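Local coordinates for peptidase S15/CocE/NonD (Thaumarchaeota archaeon SCGC AB-539-E09, PDB 4PF1), which probably acts as a serine aminopeptidase with an alpha/beta-hydrolase catalytic domain, removing residues from the N-terminal ends of peptides, at residues A401-L406 / A619-I624; E476-P481 / H570-Q575; G486-R491 / P560-T565. One frame throughout, in Å; residues are numbered along the deposited sequence. Where two conformers were deposited one is given.

Contact 1. Residues A401-L406 / A619-I624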
loop_
_atom_site.group_PDB
_atom_site.type_symbol
_atom_site.label_atom_id
_atom_site.label_comp_id
_atom_site.label_asym_id
_atom_site.label_seq_id
_atom_site.Cartn_x
_atom_site.Cartn_y
_atom_site.Cartn_z
ATOM N N ALA A 401 -7.541 -35.888 27.214
ATOM C CA ALA A 401 -6.451 -35.977 26.235
ATOM C C ALA A 401 -6.221 -37.415 25.723
ATOM O O ALA A 401 -6.589 -38.377 26.402
ATOM C CB ALA A 401 -5.171 -35.449 26.858
ATOM N N HIS A 402 -5.590 -37.548 24.522
ATOM C CA HIS A 402 -5.238 -38.832 23.896
ATOM C C HIS A 402 -4.176 -38.643 22.794
ATOM O O HIS A 402 -4.371 -37.864 21.860
ATOM C CB HIS A 402 -6.476 -39.589 23.353
ATOM C CG HIS A 402 -7.407 -38.767 22.511
ATOM N ND1 HIS A 402 -7.524 -38.984 21.147
ATOM C CD2 HIS A 402 -8.288 -37.807 22.877
ATOM C CE1 HIS A 402 -8.447 -38.135 20.728
ATOM N NE2 HIS A 402 -8.927 -37.397 21.730
ATOM N N TYR A 403 -3.049 -39.364 22.930
ATOM C CA TYR A 403 -1.893 -39.322 22.031
ATOM C C TYR A 403 -2.033 -40.426 20.952
ATOM O O TYR A 403 -2.042 -41.612 21.286
ATOM C CB TYR A 403 -0.607 -39.466 22.882
ATOM C CG TYR A 403 0.625 -39.980 22.173
ATOM C CD1 TYR A 403 1.353 -39.158 21.316
ATOM C CD2 TYR A 403 1.153 -41.233 22.474
ATOM C CE1 TYR A 403 2.525 -39.604 20.708
ATOM C CE2 TYR A 403 2.327 -41.688 21.876
ATOM C CZ TYR A 403 3.008 -40.873 20.990
ATOM O OH TYR A 403 4.163 -41.321 20.399
ATOM N N CYS A 404 -2.211 -40.022 19.668
ATOM C CA CYS A 404 -2.456 -40.969 18.570
ATOM C C CYS A 404 -1.539 -40.735 17.341
ATOM O O CYS A 404 -0.753 -39.786 17.314
ATOM C CB CYS A 404 -3.929 -40.945 18.169
ATOM S SG CYS A 404 -4.439 -39.437 17.308
ATOM N N ASP A 405 -1.666 -41.617 16.323
ATOM C CA ASP A 405 -0.866 -41.585 15.102
ATOM C C ASP A 405 -1.666 -41.130 13.885
ATOM O O ASP A 405 -2.774 -41.609 13.645
ATOM C CB ASP A 405 -0.257 -42.974 14.822
ATOM C CG ASP A 405 0.985 -43.317 15.626
ATOM O OD1 ASP A 405 1.316 -42.560 16.565
ATOM O OD2 ASP A 405 1.620 -44.347 15.321
ATOM N N LEU A 406 -1.061 -40.241 13.089
ATOM C CA LEU A 406 -1.609 -39.722 11.842
ATOM C C LEU A 406 -0.796 -40.313 10.682
ATOM O O LEU A 406 0.257 -39.782 10.326
ATOM C CB LEU A 406 -1.550 -38.179 11.860
ATOM C CG LEU A 406 -2.507 -37.415 10.942
ATOM C CD1 LEU A 406 -3.955 -37.942 11.049
ATOM C CD2 LEU A 406 -2.477 -35.933 11.262
ATOM N N ALA A 619 4.184 -42.065 10.166
ATOM C CA ALA A 619 3.078 -41.327 10.770
ATOM C C ALA A 619 3.564 -40.156 11.589
ATOM O O ALA A 619 4.722 -40.127 12.013
ATOM C CB ALA A 619 2.265 -42.256 11.666
ATOM N N ILE A 620 2.658 -39.209 11.858
ATOM C CA ILE A 620 2.908 -38.099 12.767
ATOM C C ILE A 620 2.276 -38.474 14.096
ATOM O O ILE A 620 1.084 -38.795 14.143
ATOM C CB ILE A 620 2.368 -36.740 12.227
ATOM C CG1 ILE A 620 2.914 -36.403 10.811
ATOM C CG2 ILE A 620 2.614 -35.595 13.234
ATOM C CD1 ILE A 620 4.438 -36.320 10.660
ATOM N N GLU A 621 3.080 -38.501 15.159
ATOM C CA GLU A 621 2.594 -38.812 16.499
ATOM C C GLU A 621 2.143 -37.512 17.139
ATOM O O GLU A 621 2.980 -36.678 17.489
ATOM C CB GLU A 621 3.681 -39.513 17.330
ATOM C CG GLU A 621 4.184 -40.815 16.721
ATOM C CD GLU A 621 5.373 -41.456 17.417
ATOM O OE1 GLU A 621 5.873 -40.882 18.412
ATOM O OE2 GLU A 621 5.799 -42.544 16.968
ATOM N N ILE A 622 0.819 -37.286 17.182
ATOM C CA ILE A 622 0.235 -36.051 17.714
ATOM C C ILE A 622 -0.628 -36.323 18.946
ATOM O O ILE A 622 -1.217 -37.399 19.079
ATOM C CB ILE A 622 -0.567 -35.267 16.640
ATOM C CG1 ILE A 622 -1.205 -36.197 15.591
ATOM C CG2 ILE A 622 0.292 -34.199 15.985
ATOM C CD1 ILE A 622 -2.635 -36.456 15.805
ATOM N N HIS A 623 -0.717 -35.324 19.831
ATOM C CA HIS A 623 -1.482 -35.407 21.064
ATOM C C HIS A 623 -2.787 -34.599 20.927
ATOM O O HIS A 623 -2.769 -33.367 20.997
ATOM C CB HIS A 623 -0.613 -34.913 22.235
ATOM C CG HIS A 623 -1.274 -34.988 23.570
ATOM N ND1 HIS A 623 -1.433 -36.193 24.229
ATOM C CD2 HIS A 623 -1.751 -33.992 24.354
ATOM C CE1 HIS A 623 -2.022 -35.898 25.375
ATOM N NE2 HIS A 623 -2.228 -34.583 25.496
ATOM N N ILE A 624 -3.909 -35.304 20.668
ATOM C CA ILE A 624 -5.234 -34.692 20.502
ATOM C C ILE A 624 -5.906 -34.559 21.869
ATOM O O ILE A 624 -5.915 -35.510 22.650
ATOM C CB ILE A 624 -6.121 -35.483 19.479
ATOM C CG1 ILE A 624 -5.499 -35.449 18.066
ATOM C CG2 ILE A 624 -7.574 -34.959 19.456
ATOM C CD1 ILE A 624 -6.226 -36.313 16.996
#
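A chi1 of 157° swings the Y403 ring away from its own backbone N and across E621, while E621 sets CG anti to its carbonyl carbon and runs on extended, so that hydroxyl and carboxylate meet. The hydrogen bond from Y403 OH to E621 OE1 measures 2.7 Å. OE1 lies at the edge of the phenol ring and in its plane, yet the hydroxyl reaches it from above the carboxylate plane, the two flat groups standing nearly perpendicular. D405 lies alongside E621, the carboxylate planes nearly parallel but stepped, with D405 OD1 4.5 Å from E621 OE2. R491 forms salt bridges to the other oxygen of D405 and to E621 OE2, which probably offsets the repulsion between them. On this same face the H623 ring turns an edge to Y403 CB and lies close to A401, with NE2 bonded to the carbonyl of P393.

The face of H402, C404 and L406 is mostly apolar. A chi1 of 49° puts H402 CG between its backbone N and carbonyl carbon and lays the ring over I624: I624 O stands 3.3 Å above the H402 ring plane, toward the rim, and I624 CB makes a CH-pi contact over the face. C404 SG touches I624 CD1 at 3.6 Å and also meets I622 CD1, and L406 CB packs on I620 and I622.

Between the faces, six backbone hydrogen bonds join H402, C404 and L406 in pairs with I624, I622 and I620. Strand 401-408 thus pairs, at 158°, with the long strand 606-625, which also borders 489-496 in an antiparallel sheet. L406 and I620 pack on I572 and V574 of another sheet, consistent with the jelly-roll beta-sandwich of S15 C-terminal domains.

Contact 2. Residues E476-P481 / H570-Q575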
loop_
_atom_site.group_PDB
_atom_site.type_symbol
_atom_site.label_atom_id
_atom_site.label_comp_id
_atom_site.label_asym_id
_atom_site.label_seq_id
_atom_site.Cartn_x
_atom_site.Cartn_y
_atom_site.Cartn_z
ATOM N N GLU A 476 -9.418 -35.531 4.581
ATOM C CA GLU A 476 -10.583 -34.942 3.920
ATOM C C GLU A 476 -11.018 -33.722 4.765
ATOM O O GLU A 476 -10.572 -33.626 5.916
ATOM C CB GLU A 476 -11.718 -35.980 3.774
ATOM C CG GLU A 476 -11.525 -36.960 2.619
ATOM C CD GLU A 476 -11.328 -36.350 1.240
ATOM O OE1 GLU A 476 -12.142 -35.486 0.842
ATOM O OE2 GLU A 476 -10.366 -36.755 0.547
ATOM N N PRO A 477 -11.810 -32.743 4.244
ATOM C CA PRO A 477 -12.204 -31.602 5.102
ATOM C C PRO A 477 -12.895 -32.080 6.382
ATOM O O PRO A 477 -13.774 -32.944 6.320
ATOM C CB PRO A 477 -13.157 -30.789 4.216
ATOM C CG PRO A 477 -12.871 -31.224 2.832
ATOM C CD PRO A 477 -12.428 -32.649 2.905
ATOM N N LEU A 478 -12.439 -31.573 7.542
ATOM C CA LEU A 478 -12.955 -31.963 8.856
ATOM C C LEU A 478 -14.394 -31.514 9.049
ATOM O O LEU A 478 -14.748 -30.397 8.672
ATOM C CB LEU A 478 -12.072 -31.399 9.984
ATOM C CG LEU A 478 -10.611 -31.872 10.016
ATOM C CD1 LEU A 478 -9.842 -31.134 11.060
ATOM C CD2 LEU A 478 -10.507 -33.378 10.262
ATOM N N LYS A 479 -15.227 -32.394 9.622
ATOM C CA LYS A 479 -16.640 -32.105 9.864
ATOM C C LYS A 479 -16.838 -31.507 11.259
ATOM O O LYS A 479 -17.837 -30.830 11.503
ATOM C CB LYS A 479 -17.489 -33.367 9.675
ATOM C CG LYS A 479 -17.602 -33.792 8.214
ATOM C CD LYS A 479 -18.829 -34.650 7.966
ATOM C CE LYS A 479 -19.410 -34.425 6.589
ATOM N NZ LYS A 479 -20.140 -33.129 6.496
ATOM N N GLU A 480 -15.876 -31.741 12.161
ATOM C CA GLU A 480 -15.883 -31.209 13.523
ATOM C C GLU A 480 -14.474 -30.683 13.877
ATOM O O GLU A 480 -13.501 -31.086 13.228
ATOM C CB GLU A 480 -16.344 -32.286 14.531
ATOM C CG GLU A 480 -17.832 -32.625 14.460
ATOM C CD GLU A 480 -18.818 -31.554 14.903
ATOM O OE1 GLU A 480 -19.985 -31.609 14.455
ATOM O OE2 GLU A 480 -18.438 -30.681 15.719
ATOM N N PRO A 481 -14.327 -29.775 14.877
ATOM C CA PRO A 481 -12.982 -29.262 15.200
ATOM C C PRO A 481 -12.056 -30.328 15.803
ATOM O O PRO A 481 -12.510 -31.191 16.558
ATOM C CB PRO A 481 -13.265 -28.140 16.201
ATOM C CG PRO A 481 -14.566 -28.497 16.816
ATOM C CD PRO A 481 -15.360 -29.149 15.733
ATOM N N HIS A 570 -11.473 -27.331 7.335
ATOM C CA HIS A 570 -10.013 -27.345 7.201
ATOM C C HIS A 570 -9.496 -28.776 7.042
ATOM O O HIS A 570 -10.169 -29.722 7.455
ATOM C CB HIS A 570 -9.333 -26.691 8.429
ATOM C CG HIS A 570 -9.555 -25.216 8.566
ATOM N ND1 HIS A 570 -8.526 -24.313 8.377
ATOM C CD2 HIS A 570 -10.668 -24.538 8.929
ATOM C CE1 HIS A 570 -9.044 -23.119 8.611
ATOM N NE2 HIS A 570 -10.330 -23.203 8.947
ATOM N N ARG A 571 -8.301 -28.928 6.457
ATOM C CA ARG A 571 -7.639 -30.225 6.297
ATOM C C ARG A 571 -6.314 -30.225 7.050
ATOM O O ARG A 571 -5.700 -29.167 7.217
ATOM C CB ARG A 571 -7.374 -30.543 4.810
ATOM C CG ARG A 571 -8.602 -30.658 3.912
ATOM C CD ARG A 571 -8.157 -31.016 2.503
ATOM N NE ARG A 571 -9.169 -30.722 1.488
ATOM C CZ ARG A 571 -9.583 -31.594 0.572
ATOM N NH1 ARG A 571 -9.101 -32.832 0.556
ATOM N NH2 ARG A 571 -10.493 -31.239 -0.325
ATOM N N ILE A 572 -5.854 -31.411 7.475
ATOM C CA ILE A 572 -4.536 -31.561 8.102
ATOM C C ILE A 572 -3.617 -32.067 6.996
ATOM O O ILE A 572 -3.946 -33.056 6.337
ATOM C CB ILE A 572 -4.523 -32.478 9.361
ATOM C CG1 ILE A 572 -5.580 -32.030 10.400
ATOM C CG2 ILE A 572 -3.109 -32.508 9.978
ATOM C CD1 ILE A 572 -5.947 -33.065 11.443
ATOM N N MET A 573 -2.521 -31.352 6.730
ATOM C CA MET A 573 -1.605 -31.726 5.658
ATOM C C MET A 573 -0.205 -32.035 6.174
ATOM O O MET A 573 0.271 -31.412 7.125
ATOM C CB MET A 573 -1.542 -30.613 4.597
ATOM C CG MET A 573 -0.572 -30.886 3.459
ATOM S SD MET A 573 -0.598 -29.588 2.213
ATOM C CE MET A 573 -2.015 -30.102 1.245
ATOM N N VAL A 574 0.452 -32.994 5.517
ATOM C CA VAL A 574 1.835 -33.361 5.766
ATOM C C VAL A 574 2.606 -33.250 4.438
ATOM O O VAL A 574 2.186 -33.824 3.427
ATOM C CB VAL A 574 1.973 -34.767 6.421
ATOM C CG1 VAL A 574 3.429 -35.242 6.426
ATOM C CG2 VAL A 574 1.408 -34.765 7.836
ATOM N N GLN A 575 3.698 -32.471 4.436
ATOM C CA GLN A 575 4.575 -32.323 3.276
ATOM C C GLN A 575 5.977 -32.808 3.635
ATOM O O GLN A 575 6.472 -32.493 4.718
ATOM C CB GLN A 575 4.603 -30.870 2.770
ATOM C CG GLN A 575 3.401 -30.509 1.890
ATOM C CD GLN A 575 3.476 -29.120 1.287
ATOM O OE1 GLN A 575 4.552 -28.556 1.063
ATOM N NE2 GLN A 575 2.323 -28.557 0.962
#
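L478 N donates a nearly straight hydrogen bond (2.9 Å, 174°) to H570 O and so ties the irregular segment 476-481 to the start of strand 571-577. This is a loop-to-strand contact in the C-terminal non-catalytic domain: the loop leaves strand 471-474, which neighbours strand 571-577 in a four-stranded antiparallel sheet.

P477 lies against R571, a side chain with two conformers, so the geometry here holds for one of them and is tentative. In that conformer the R571 chain is extended from CG to NE and runs beside the proline ring, pointing the same way. P477 CD stands over the centre of one guanidinium face, 3.8 Å from R571 CZ, while R571 CG reaches back to the proline nitrogen. E476, bent at chi2 (-56°), brings its carboxylate alongside, its plane turned 67° from the guanidinium. Any attraction is probably electrostatic and weak, since E476 OE1 lies well out of the guanidinium plane and no N-H points at it. R571 also packs against R237 of a neighbouring subunit.

Toward strand 562-566, L478 folds over the H570 carbonyl, its CG 3.4 Å from H570 O, and F566 touches both L478 and I572. The H570 side chain leaves the backbone away from the loop, and its ND1 is hydrogen-bonded to D509. Beyond the carbonyl, the leucine's branch ends loosely against the strand, L478 CD1 lying 4.4 Å from I572 CD1.

Contact 3. Residues G486-R491 / P560-T565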
loop_
_atom_site.group_PDB
_atom_site.type_symbol
_atom_site.label_atom_id
_atom_site.label_comp_id
_atom_site.label_asym_id
_atom_site.label_seq_id
_atom_site.Cartn_x
_atom_site.Cartn_y
_atom_site.Cartn_z
ATOM N N GLY A 486 0.990 -29.828 22.419
ATOM C CA GLY A 486 2.276 -30.454 22.689
ATOM C C GLY A 486 3.203 -30.503 21.498
ATOM O O GLY A 486 3.102 -29.682 20.581
ATOM N N GLN A 487 4.132 -31.459 21.519
ATOM C CA GLN A 487 5.119 -31.607 20.467
ATOM C C GLN A 487 4.778 -32.787 19.547
ATOM O O GLN A 487 4.804 -33.936 19.992
ATOM C CB GLN A 487 6.533 -31.764 21.071
ATOM C CG GLN A 487 7.602 -32.211 20.070
ATOM C CD GLN A 487 8.992 -31.909 20.548
ATOM O OE1 GLN A 487 9.523 -32.564 21.451
ATOM N NE2 GLN A 487 9.629 -30.929 19.926
ATOM N N PRO A 488 4.495 -32.526 18.245
ATOM C CA PRO A 488 4.301 -33.639 17.308
ATOM C C PRO A 488 5.641 -34.310 17.005
ATOM O O PRO A 488 6.675 -33.642 17.010
ATOM C CB PRO A 488 3.723 -32.965 16.056
ATOM C CG PRO A 488 3.549 -31.501 16.405
ATOM C CD PRO A 488 4.449 -31.227 17.548
ATOM N N VAL A 489 5.636 -35.628 16.794
ATOM C CA VAL A 489 6.863 -36.365 16.485
ATOM C C VAL A 489 6.655 -37.145 15.188
ATOM O O VAL A 489 5.699 -37.914 15.069
ATOM C CB VAL A 489 7.331 -37.281 17.655
ATOM C CG1 VAL A 489 8.536 -38.132 17.247
ATOM C CG2 VAL A 489 7.659 -36.459 18.904
ATOM N N ALA A 490 7.528 -36.908 14.201
ATOM C CA ALA A 490 7.453 -37.604 12.929
ATOM C C ALA A 490 8.198 -38.925 13.013
ATOM O O ALA A 490 9.407 -38.945 13.283
ATOM C CB ALA A 490 8.028 -36.738 11.816
ATOM N N ARG A 491 7.464 -40.035 12.852
ATOM C CA ARG A 491 8.053 -41.366 12.812
ATOM C C ARG A 491 8.164 -41.718 11.349
ATOM O O ARG A 491 7.192 -42.166 10.742
ATOM C CB ARG A 491 7.212 -42.377 13.609
ATOM C CG ARG A 491 7.930 -43.703 13.844
ATOM C CD ARG A 491 7.105 -44.654 14.685
ATOM N NE ARG A 491 5.989 -45.232 13.932
ATOM C CZ ARG A 491 4.708 -44.964 14.169
ATOM N NH1 ARG A 491 4.364 -44.140 15.153
ATOM N NH2 ARG A 491 3.760 -45.523 13.429
ATOM N N PRO A 560 8.309 -28.635 15.977
ATOM C CA PRO A 560 7.965 -27.515 16.881
ATOM C C PRO A 560 6.590 -27.664 17.537
ATOM O O PRO A 560 5.694 -28.281 16.970
ATOM C CB PRO A 560 8.004 -26.297 15.960
ATOM C CG PRO A 560 8.971 -26.663 14.899
ATOM C CD PRO A 560 8.779 -28.135 14.664
ATOM N N GLN A 561 6.436 -27.091 18.734
ATOM C CA GLN A 561 5.210 -27.167 19.535
ATOM C C GLN A 561 3.982 -26.693 18.778
ATOM O O GLN A 561 4.076 -25.822 17.903
ATOM C CB GLN A 561 5.343 -26.350 20.837
ATOM C CG GLN A 561 6.575 -26.680 21.677
ATOM C CD GLN A 561 6.698 -28.138 22.058
ATOM O OE1 GLN A 561 5.747 -28.773 22.531
ATOM N NE2 GLN A 561 7.895 -28.685 21.904
ATOM N N VAL A 562 2.823 -27.290 19.114
ATOM C CA VAL A 562 1.522 -26.925 18.562
ATOM C C VAL A 562 0.504 -26.727 19.694
ATOM O O VAL A 562 0.575 -27.385 20.731
ATOM C CB VAL A 562 0.981 -27.925 17.497
ATOM C CG1 VAL A 562 1.769 -27.829 16.195
ATOM C CG2 VAL A 562 0.949 -29.364 18.023
ATOM N N SER A 563 -0.420 -25.802 19.477
ATOM C CA SER A 563 -1.559 -25.474 20.327
ATOM C C SER A 563 -2.559 -24.906 19.373
ATOM O O SER A 563 -2.518 -23.714 19.062
ATOM C CB SER A 563 -1.164 -24.486 21.425
ATOM O OG SER A 563 -2.193 -24.377 22.393
ATOM N N HIS A 564 -3.305 -25.799 18.720
ATOM C CA HIS A 564 -4.129 -25.406 17.596
ATOM C C HIS A 564 -5.433 -26.175 17.505
ATOM O O HIS A 564 -5.507 -27.347 17.885
ATOM C CB HIS A 564 -3.311 -25.645 16.310
ATOM C CG HIS A 564 -3.948 -25.151 15.049
ATOM N ND1 HIS A 564 -4.036 -23.802 14.771
ATOM C CD2 HIS A 564 -4.436 -25.850 14.000
ATOM C CE1 HIS A 564 -4.610 -23.721 13.582
ATOM N NE2 HIS A 564 -4.857 -24.928 13.074
ATOM N N THR A 565 -6.448 -25.519 16.940
ATOM C CA THR A 565 -7.705 -26.151 16.605
ATOM C C THR A 565 -7.842 -26.150 15.088
ATOM O O THR A 565 -7.896 -25.083 14.475
ATOM C CB THR A 565 -8.898 -25.468 17.306
ATOM O OG1 THR A 565 -8.816 -25.718 18.705
ATOM C CG2 THR A 565 -10.245 -25.973 16.792
#
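Q561 folds back on itself to meet G486 and Q487: CG is anti to the carbonyl carbon and the chain bends at chi2 (-56°), so although its CB leads away, the carboxamide returns to lie against their backbone. Q561 OE1 rests 3.2 Å from G486 C. It is also near Q487 N, but the angle is too poor for a hydrogen bond, and OE1 instead accepts one from W391 NE1. The Q487 side chain is extended, with CG anti to the backbone N, and crosses Q561 obliquely, the two amide planes 45° apart. Q561 NE2 lies 3.5 Å from Q487 CB and packs against that chain; Q487 NE2 turns to the carbonyl of L559. Shortening Q561 to an alanine would probably leave W391 NE1 without its acceptor and open a gap beside G486 and Q487.

P488 CG and V562 CG2 meet end-on, 3.7 Å apart. That methyl sits between the backbone N and the carbonyl carbon of V562, which also places V562 CG2 3.4 Å from G486 O. P488 CD packs against P560 O, an acceptor already bonded to S529.

The backbones join at one antiparallel hydrogen-bonded pair: V562 N to G486 O is 2.8 Å, whereas the return bond from G486 N to V562 O is weak. With phi 98°, G486 adopts angles at which a CB would collide with the preceding carbonyl oxygen.

The pair closes the two-stranded sheet of 482-486 and 562-566. V562 packs on strand 525-534, P488 lies against I620 and I622 of strand 606-625, and P560 touches I299.

How the contacts relate
All three contacts belong to the C-terminal non-catalytic domain. Contact 3 is the most buried, its centre about 17 Å from the centre of the chain; contacts 1 and 2 lie farther out, partly buried, and contact 2 alone touches another subunit. Contacts 1 and 3 share a sheet through neighbouring strands 606-625 and 489-496: E621 N probably bonds to V489 O, and R491, from segment 486-491 of contact 3, ties the two electrostatically. Strand 571-577 of contact 2 meets contact 1 by apolar packing, and contact 2 meets contact 3 where P481 packs on T565. Regular strand pairing dominates contact 1, prolines and amides contact 3, and a loop with loosely matched charges contact 2.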